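Local atomic coordinates of succinyl-CoA:3-ketoacid-coenzyme A transferase subunit B (Helicobacter pylori, PDB entry 3RRL), a protein that serves as subunit B of a transferase that moves coenzyme A from succinyl-CoA to a 3-oxo acid, releasing succinate. Residues B[62-65]-B[66-70]; B[78-81]-B[82-85]; B[193-196]-B[197-201]. All coordinates share one frame; numbering follows the deposited sequence.

Interaction 1 of 3, residues B[62-65]-B[66-70]; sequences LINA and GKETI
N64 and E68 meet across a tight turn, and the amide of N64 carries most of the contact. Its OD1 accepts from E68 N at 2.9 Å, the donor above the carbonyl plane, and weakly from G66 N. ND2 gives a straight bond of 2.9 Å to E68 OE1 (164° at the hydrogen). OE1 lies almost in the amide plane of N64, but ND2 approaches it on the anti side and out of the carboxylate plane. The amide therefore cannot turn without losing a bond. CG of N64 stands between backbone N and carbonyl carbon (chi1 61°), which swings the amide over the turn. N64 to K67 form a type I turn with a G1-type beta bulge at K67: K67 N bonds N64 O at 2.9 Å and N64 N bonds E68 O. I63 and T69 form a single beta bridge. The packed end is at L62 and I70, both buried. There I70 N binds L62 O at 3.2 Å, and L62 CG meets I70 CG1 at 3.9 Å. A65, G66 and K67 are partly exposed, but another chain packs on K67 and bonds I63 N. K67 bends back, its NZ 2.7 Å from A65 O. Y52 also bonds E68 OE1, and the backbone of another protein chain bonds T69 OG1. Loop 62-70 lies between strands 46-49 and 72-73, with A65 against E43, the predicted active-site residue.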
ATOM      1  N   LEU B  62      22.852   1.332  -1.241  1.00 29.92           N
ATOM      2  CA  LEU B  62      22.525  -0.055  -0.949  1.00 32.44           C
ATOM      3  C   LEU B  62      23.104  -0.527   0.386  1.00 35.02           C
ATOM      4  O   LEU B  62      24.301  -0.795   0.502  1.00 38.85           O
ATOM      5  CB  LEU B  62      23.024  -0.934  -2.098  1.00 30.41           C
ATOM      6  CG  LEU B  62      22.804  -2.441  -2.011  1.00 28.40           C
ATOM      7  CD1 LEU B  62      21.337  -2.754  -1.762  1.00 23.18           C
ATOM      8  CD2 LEU B  62      23.311  -3.101  -3.293  1.00 30.69           C
ATOM      9  N   ILE B  63      22.234  -0.690   1.377  1.00 33.58           N
ATOM     10  CA  ILE B  63      22.666  -1.069   2.720  1.00 28.72           C
ATOM     11  C   ILE B  63      21.699  -2.046   3.373  1.00 30.26           C
ATOM     12  O   ILE B  63      20.569  -2.210   2.927  1.00 30.09           O
ATOM     13  CB  ILE B  63      22.804   0.154   3.644  1.00 25.59           C
ATOM     14  CG1 ILE B  63      21.481   0.924   3.698  1.00 25.37           C
ATOM     15  CG2 ILE B  63      23.946   1.051   3.171  1.00 27.37           C
ATOM     16  CD1 ILE B  63      21.414   1.957   4.801  1.00 28.04           C
ATOM     17  N   ASN B  64      22.153  -2.702   4.432  1.00 32.90           N
ATOM     18  CA  ASN B  64      21.278  -3.562   5.206  1.00 27.97           C
ATOM     19  C   ASN B  64      20.699  -2.764   6.362  1.00 29.44           C
ATOM     20  O   ASN B  64      20.967  -1.568   6.493  1.00 29.41           O
ATOM     21  CB  ASN B  64      22.024  -4.805   5.702  1.00 28.51           C
ATOM     22  CG  ASN B  64      23.201  -4.473   6.618  1.00 33.12           C
ATOM     23  OD1 ASN B  64      23.303  -3.368   7.162  1.00 35.53           O
ATOM     24  ND2 ASN B  64      24.095  -5.441   6.794  1.00 32.27           N
ATOM     25  N   ALA B  65      19.907  -3.415   7.202  1.00 31.00           N
ATOM     26  CA  ALA B  65      19.233  -2.713   8.283  1.00 30.56           C
ATOM     27  C   ALA B  65      20.251  -2.079   9.207  1.00 32.50           C
ATOM     28  O   ALA B  65      19.945  -1.104   9.897  1.00 33.11           O
ATOM     29  CB  ALA B  65      18.341  -3.661   9.055  1.00 29.18           C
ATOM     30  N   GLY B  66      21.460  -2.640   9.216  1.00 33.56           N
ATOM     31  CA  GLY B  66      22.518  -2.181  10.099  1.00 32.56           C
ATOM     32  C   GLY B  66      23.339  -1.052   9.502  1.00 37.99           C
ATOM     33  O   GLY B  66      24.405  -0.725  10.014  1.00 40.37           O
ATOM     34  N   LYS B  67      22.841  -0.459   8.420  1.00 36.70           N
ATOM     35  CA  LYS B  67      23.522   0.651   7.743  1.00 40.18           C
ATOM     36  C   LYS B  67      24.879   0.241   7.164  1.00 41.82           C
ATOM     37  O   LYS B  67      25.768   1.078   6.990  1.00 42.48           O
ATOM     38  CB  LYS B  67      23.690   1.861   8.675  1.00 38.70           C
ATOM     39  CG  LYS B  67      22.496   2.140   9.579  1.00 44.01           C
ATOM     40  CD  LYS B  67      21.212   2.327   8.784  1.00 46.94           C
ATOM     41  CE  LYS B  67      20.030   2.684   9.687  1.00 48.38           C
ATOM     42  NZ  LYS B  67      19.540   1.536  10.514  1.00 47.70           N
ATOM     43  N   GLU B  68      25.027  -1.045   6.861  1.00 39.26           N
ATOM     44  CA  GLU B  68      26.242  -1.553   6.232  1.00 37.19           C
ATOM     45  C   GLU B  68      26.065  -1.653   4.721  1.00 38.89           C
ATOM     46  O   GLU B  68      24.978  -1.979   4.236  1.00 37.18           O
ATOM     47  CB  GLU B  68      26.590  -2.928   6.788  1.00 40.36           C
ATOM     48  CG  GLU B  68      26.705  -2.967   8.302  1.00 48.10           C
ATOM     49  CD  GLU B  68      27.069  -4.350   8.822  1.00 55.37           C
ATOM     50  OE1 GLU B  68      26.669  -5.351   8.185  1.00 54.32           O
ATOM     51  OE2 GLU B  68      27.757  -4.434   9.867  1.00 58.63           O
ATOM     52  N   THR B  69      27.132  -1.381   3.976  1.00 35.93           N
ATOM     53  CA  THR B  69      27.071  -1.500   2.525  1.00 36.15           C
ATOM     54  C   THR B  69      27.083  -2.963   2.111  1.00 35.71           C
ATOM     55  O   THR B  69      27.910  -3.750   2.596  1.00 37.79           O
ATOM     56  CB  THR B  69      28.241  -0.770   1.844  1.00 38.46           C
ATOM     57  OG1 THR B  69      29.483  -1.277   2.351  1.00 42.62           O
ATOM     58  CG2 THR B  69      28.149   0.725   2.107  1.00 37.90           C
ATOM     59  N   ILE B  70      26.175  -3.324   1.208  1.00 30.41           N
ATOM     60  CA  ILE B  70      26.014  -4.719   0.792  1.00 35.99           C
ATOM     61  C   ILE B  70      25.842  -4.848  -0.713  1.00 37.66           C
ATOM     62  O   ILE B  70      25.930  -3.865  -1.443  1.00 38.68           O
ATOM     63  CB  ILE B  70      24.783  -5.367   1.456  1.00 34.05           C
ATOM     64  CG1 ILE B  70      23.526  -4.555   1.140  1.00 32.09           C
ATOM     65  CG2 ILE B  70      24.981  -5.468   2.959  1.00 36.20           C
ATOM     66  CD1 ILE B  70      22.226  -5.236   1.578  1.00 34.22           C
TER

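Interaction 2 of 3, residues B[78-81]-B[82-85]; sequences FFNS and ADSF
N80 lies against D83 with its amide plane stacked on the carboxylate, the two planes 26° apart. The side chains cross at a slant. N80 ND2 and D83 OD2 are 3.4 Å apart, but badly angled for a hydrogen bond. N80 is the N-cap of the helix, and its OD1 accepts from D83 N at 3.0 Å with a nearly straight N-H (160°). A chi1 of 75° folds the amide back over the first helical turn. N80 O takes S84 N at 2.9 Å, and S81 O takes F85 N at 3.1 Å. These are the first regular bonds of the helix. F79 also packs on this turn. Its CB touches D83 CB at 3.9 Å, and S84 CB lies at the ring edge, in its plane, 3.7 Å from CE1. F85 turns its ring edge to S81 O, 3.2 Å from CD2. S84 OG is held by the backbone O of E43, the predicted active-site residue, and F85 also packs on E43. Residues 78-85 lead from strand 76-78 into helix 81-89. F79 bonds G45 through the backbone and rests on L47 of strand 46-49, while other chains pack on F79, N80, S81 and F85.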
ATOM      1  N   PHE B  78      13.627  -4.620  -4.841  1.00 31.61           N
ATOM      2  CA  PHE B  78      13.579  -3.495  -3.922  1.00 27.24           C
ATOM      3  C   PHE B  78      12.138  -3.040  -3.809  1.00 24.89           C
ATOM      4  O   PHE B  78      11.348  -3.204  -4.744  1.00 24.53           O
ATOM      5  CB  PHE B  78      14.454  -2.329  -4.403  1.00 25.38           C
ATOM      6  CG  PHE B  78      15.934  -2.637  -4.435  1.00 24.91           C
ATOM      7  CD1 PHE B  78      16.631  -2.869  -3.269  1.00 27.10           C
ATOM      8  CD2 PHE B  78      16.629  -2.660  -5.633  1.00 26.90           C
ATOM      9  CE1 PHE B  78      17.990  -3.148  -3.299  1.00 29.41           C
ATOM     10  CE2 PHE B  78      17.988  -2.936  -5.664  1.00 24.75           C
ATOM     11  CZ  PHE B  78      18.664  -3.187  -4.497  1.00 24.34           C
ATOM     12  N   PHE B  79      11.789  -2.481  -2.655  1.00 23.70           N
ATOM     13  CA  PHE B  79      10.452  -1.951  -2.454  1.00 25.85           C
ATOM     14  C   PHE B  79      10.484  -0.957  -1.311  1.00 26.65           C
ATOM     15  O   PHE B  79      11.514  -0.806  -0.645  1.00 26.27           O
ATOM     16  CB  PHE B  79       9.482  -3.095  -2.144  1.00 22.06           C
ATOM     17  CG  PHE B  79      10.104  -4.201  -1.350  1.00 20.92           C
ATOM     18  CD1 PHE B  79      10.187  -4.118   0.032  1.00 26.88           C
ATOM     19  CD2 PHE B  79      10.617  -5.321  -1.984  1.00 21.75           C
ATOM     20  CE1 PHE B  79      10.769  -5.143   0.778  1.00 26.10           C
ATOM     21  CE2 PHE B  79      11.199  -6.356  -1.248  1.00 25.37           C
ATOM     22  CZ  PHE B  79      11.272  -6.267   0.134  1.00 25.08           C
ATOM     23  N   ASN B  80       9.353  -0.300  -1.067  1.00 25.32           N
ATOM     24  CA  ASN B  80       9.315   0.759  -0.067  1.00 23.80           C
ATOM     25  C   ASN B  80       9.019   0.207   1.324  1.00 27.07           C
ATOM     26  O   ASN B  80       8.809  -1.004   1.495  1.00 26.61           O
ATOM     27  CB  ASN B  80       8.370   1.911  -0.476  1.00 20.35           C
ATOM     28  CG  ASN B  80       6.891   1.563  -0.333  1.00 28.95           C
ATOM     29  OD1 ASN B  80       6.460   1.023   0.681  1.00 33.68           O
ATOM     30  ND2 ASN B  80       6.107   1.889  -1.352  1.00 32.29           N
ATOM     31  N   SER B  81       9.017   1.089   2.314  1.00 26.12           N
ATOM     32  CA  SER B  81       8.999   0.650   3.703  1.00 23.28           C
ATOM     33  C   SER B  81       7.661   0.059   4.121  1.00 25.17           C
ATOM     34  O   SER B  81       7.634  -0.878   4.895  1.00 27.51           O
ATOM     35  CB  SER B  81       9.425   1.782   4.631  1.00 18.78           C
ATOM     36  OG  SER B  81      10.819   2.007   4.491  1.00 25.95           O
ATOM     37  N   ALA B  82       6.562   0.607   3.600  1.00 21.82           N
ATOM     38  CA  ALA B  82       5.236   0.053   3.834  1.00 20.35           C
ATOM     39  C   ALA B  82       5.112  -1.346   3.249  1.00 25.67           C
ATOM     40  O   ALA B  82       4.484  -2.224   3.849  1.00 27.21           O
ATOM     41  CB  ALA B  82       4.164   0.955   3.232  1.00 15.23           C
ATOM     42  N   ASP B  83       5.688  -1.536   2.065  1.00 21.05           N
ATOM     43  CA  ASP B  83       5.649  -2.825   1.385  1.00 21.81           C
ATOM     44  C   ASP B  83       6.452  -3.859   2.154  1.00 21.25           C
ATOM     45  O   ASP B  83       6.037  -5.010   2.298  1.00 24.24           O
ATOM     46  CB  ASP B  83       6.211  -2.714  -0.041  1.00 30.66           C
ATOM     47  CG  ASP B  83       5.343  -1.871  -0.959  1.00 40.74           C
ATOM     48  OD1 ASP B  83       4.148  -1.675  -0.655  1.00 43.23           O
ATOM     49  OD2 ASP B  83       5.863  -1.411  -2.000  1.00 50.13           O
ATOM     50  N   SER B  84       7.620  -3.445   2.626  1.00 22.00           N
ATOM     51  CA  SER B  84       8.480  -4.304   3.427  1.00 21.72           C
ATOM     52  C   SER B  84       7.718  -4.815   4.632  1.00 23.21           C
ATOM     53  O   SER B  84       7.701  -6.018   4.926  1.00 23.50           O
ATOM     54  CB  SER B  84       9.696  -3.522   3.911  1.00 23.59           C
ATOM     55  OG  SER B  84      10.560  -4.358   4.653  1.00 33.30           O
ATOM     56  N   PHE B  85       7.075  -3.894   5.334  1.00 19.70           N
ATOM     57  CA  PHE B  85       6.390  -4.266   6.555  1.00 23.31           C
ATOM     58  C   PHE B  85       5.035  -4.922   6.295  1.00 26.54           C
ATOM     59  O   PHE B  85       4.529  -5.652   7.142  1.00 27.60           O
ATOM     60  CB  PHE B  85       6.354  -3.094   7.542  1.00 17.89           C
ATOM     61  CG  PHE B  85       7.676  -2.879   8.228  1.00 24.19           C
ATOM     62  CD1 PHE B  85       8.089  -3.738   9.234  1.00 25.39           C
ATOM     63  CD2 PHE B  85       8.530  -1.872   7.828  1.00 27.38           C
ATOM     64  CE1 PHE B  85       9.317  -3.579   9.843  1.00 23.88           C
ATOM     65  CE2 PHE B  85       9.761  -1.708   8.438  1.00 31.26           C
ATOM     66  CZ  PHE B  85      10.152  -2.566   9.449  1.00 29.16           C
TER

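Interaction 3 of 3, residues B[193-196]-B[197-201]; sequences DQVK and EKTEA
T199 OG1 donates to V195 O, four residues back, at 2.7 Å. The donor is tilted 35° from the carbonyl plane. T199 OG1 also bonds H141 NE2, so the hydroxyl has two partners. OG1 lies beside the backbone N (chi1 -57°), and this brings it back toward the helix. Two regular helical bonds precede it: E197 N to D193 O at 2.9 Å and K198 N to Q194 O at 3.0 Å. The second is more bent, and K198 N also makes a weak bond to V195 O. T199 N adds another weak bond, to K196 O at 3.3 Å. Side-chain packing is slight. V195 is buried, while most of the others are exposed. V195 and T199 lie side by side and point the same way, with V195 CG1 3.7 Å from T199 OG1. The CB and CG of K198 rest near Q194 O, each at 3.4 Å. E197 runs out extended along the exposed side, its CB 3.1 Å from D193 O. S148 OG and K198 O are hydrogen-bonded. Helix 192-198 belongs to a beta-alpha-beta unit between strands 180-186 and 204-205. V195 packs on A172 and F174 of strand 172-177, and T199 on V150 of strand 150-151.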
ATOM      1  N   ASP B 193      21.548 -30.037  35.133  1.00 45.05           N
ATOM      2  CA  ASP B 193      21.607 -29.271  36.374  1.00 50.72           C
ATOM      3  C   ASP B 193      22.168 -27.862  36.188  1.00 46.18           C
ATOM      4  O   ASP B 193      21.747 -26.931  36.877  1.00 47.61           O
ATOM      5  CB  ASP B 193      22.405 -30.027  37.444  1.00 57.65           C
ATOM      6  CG  ASP B 193      21.558 -31.046  38.194  1.00 63.81           C
ATOM      7  OD1 ASP B 193      20.588 -31.581  37.607  1.00 63.53           O
ATOM      8  OD2 ASP B 193      21.864 -31.307  39.375  1.00 68.22           O
ATOM      9  N   GLN B 194      23.126 -27.709  35.280  1.00 41.00           N
ATOM     10  CA  GLN B 194      23.656 -26.384  34.963  1.00 47.26           C
ATOM     11  C   GLN B 194      22.541 -25.476  34.441  1.00 45.41           C
ATOM     12  O   GLN B 194      22.492 -24.288  34.754  1.00 48.07           O
ATOM     13  CB  GLN B 194      24.789 -26.478  33.935  1.00 54.46           C
ATOM     14  CG  GLN B 194      26.176 -26.542  34.554  1.00 63.16           C
ATOM     15  CD  GLN B 194      27.138 -27.418  33.764  1.00 68.66           C
ATOM     16  OE1 GLN B 194      26.915 -27.705  32.585  1.00 70.18           O
ATOM     17  NE2 GLN B 194      28.215 -27.856  34.418  1.00 68.78           N
ATOM     18  N   VAL B 195      21.644 -26.048  33.646  1.00 42.24           N
ATOM     19  CA  VAL B 195      20.531 -25.290  33.085  1.00 43.95           C
ATOM     20  C   VAL B 195      19.506 -24.928  34.160  1.00 45.85           C
ATOM     21  O   VAL B 195      19.082 -23.778  34.254  1.00 49.03           O
ATOM     22  CB  VAL B 195      19.844 -26.057  31.938  1.00 42.16           C
ATOM     23  CG1 VAL B 195      18.677 -25.261  31.394  1.00 44.77           C
ATOM     24  CG2 VAL B 195      20.838 -26.347  30.834  1.00 39.00           C
ATOM     25  N   LYS B 196      19.115 -25.903  34.972  1.00 44.46           N
ATOM     26  CA  LYS B 196      18.185 -25.637  36.061  1.00 46.63           C
ATOM     27  C   LYS B 196      18.737 -24.533  36.944  1.00 50.14           C
ATOM     28  O   LYS B 196      18.025 -23.599  37.320  1.00 50.82           O
ATOM     29  CB  LYS B 196      17.971 -26.886  36.910  1.00 47.30           C
ATOM     30  CG  LYS B 196      17.271 -28.028  36.213  1.00 48.47           C
ATOM     31  CD  LYS B 196      17.143 -29.200  37.173  1.00 56.21           C
ATOM     32  CE  LYS B 196      16.367 -30.358  36.575  1.00 60.99           C
ATOM     33  NZ  LYS B 196      16.439 -31.547  37.471  1.00 63.67           N
ATOM     34  N   GLU B 197      20.016 -24.659  37.272  1.00 52.64           N
ATOM     35  CA  GLU B 197      20.698 -23.718  38.142  1.00 58.32           C
ATOM     36  C   GLU B 197      20.705 -22.309  37.559  1.00 57.29           C
ATOM     37  O   GLU B 197      20.519 -21.325  38.276  1.00 54.78           O
ATOM     38  CB  GLU B 197      22.130 -24.195  38.368  1.00 68.80           C
ATOM     39  CG  GLU B 197      22.981 -23.282  39.225  1.00 80.12           C
ATOM     40  CD  GLU B 197      24.397 -23.808  39.385  1.00 88.26           C
ATOM     41  OE1 GLU B 197      24.944 -24.342  38.394  1.00 90.36           O
ATOM     42  OE2 GLU B 197      24.954 -23.699  40.500  1.00 90.39           O
ATOM     43  N   LYS B 198      20.919 -22.211  36.252  1.00 56.80           N
ATOM     44  CA  LYS B 198      21.061 -20.907  35.613  1.00 59.96           C
ATOM     45  C   LYS B 198      19.762 -20.341  35.037  1.00 54.96           C
ATOM     46  O   LYS B 198      19.777 -19.318  34.361  1.00 54.59           O
ATOM     47  CB  LYS B 198      22.170 -20.926  34.560  1.00 64.63           C
ATOM     48  CG  LYS B 198      23.563 -21.068  35.154  1.00 70.32           C
ATOM     49  CD  LYS B 198      24.632 -20.725  34.132  1.00 76.68           C
ATOM     50  CE  LYS B 198      26.022 -20.799  34.741  1.00 82.01           C
ATOM     51  NZ  LYS B 198      27.055 -20.276  33.801  1.00 85.93           N
ATOM     52  N   THR B 199      18.647 -21.015  35.292  1.00 52.60           N
ATOM     53  CA  THR B 199      17.364 -20.585  34.750  1.00 48.15           C
ATOM     54  C   THR B 199      16.355 -20.267  35.847  1.00 47.66           C
ATOM     55  O   THR B 199      16.077 -21.104  36.701  1.00 46.77           O
ATOM     56  CB  THR B 199      16.775 -21.657  33.833  1.00 45.96           C
ATOM     57  OG1 THR B 199      17.712 -21.951  32.792  1.00 44.47           O
ATOM     58  CG2 THR B 199      15.472 -21.174  33.214  1.00 45.63           C
ATOM     59  N   GLU B 200      15.828 -19.047  35.831  1.00 47.41           N
ATOM     60  CA  GLU B 200      14.773 -18.654  36.761  1.00 48.10           C
ATOM     61  C   GLU B 200      13.402 -19.134  36.290  1.00 47.34           C
ATOM     62  O   GLU B 200      12.584 -19.590  37.089  1.00 48.38           O
ATOM     63  CB  GLU B 200      14.755 -17.139  36.949  1.00 52.25           C
ATOM     64  CG  GLU B 200      16.068 -16.563  37.444  1.00 59.41           C
ATOM     65  CD  GLU B 200      16.019 -15.052  37.590  1.00 67.55           C
ATOM     66  OE1 GLU B 200      17.067 -14.451  37.914  1.00 72.14           O
ATOM     67  OE2 GLU B 200      14.935 -14.464  37.379  1.00 68.21           O
ATOM     68  N   ALA B 201      13.156 -19.029  34.986  1.00 42.95           N
ATOM     69  CA  ALA B 201      11.880 -19.435  34.412  1.00 39.89           C
ATOM     70  C   ALA B 201      11.575 -20.881  34.781  1.00 42.35           C
ATOM     71  O   ALA B 201      12.485 -21.698  34.907  1.00 45.04           O
ATOM     72  CB  ALA B 201      11.911 -19.273  32.896  1.00 37.32           C
TER

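Interactions 1 and 2 are neighbours, with centres 15 Å apart. They touch where L62 CD1 packs on F78 CE1 at 3.7 Å, and both also reach E43. Interaction 3 lies on the opposite side of the chain's centre, with its nearest atoms about 29 Å from interaction 1 and about 28 Å from interaction 2. Interaction 2 is buried and interaction 1 partly so, and other chains of the assembly meet both. Interaction 3 is a surface contact that no other chain of the assembly touches. Asparagine amides organise a loop in the first and a helix start in the second. In the third, a threonine hydroxyl bonds a helix carbonyl.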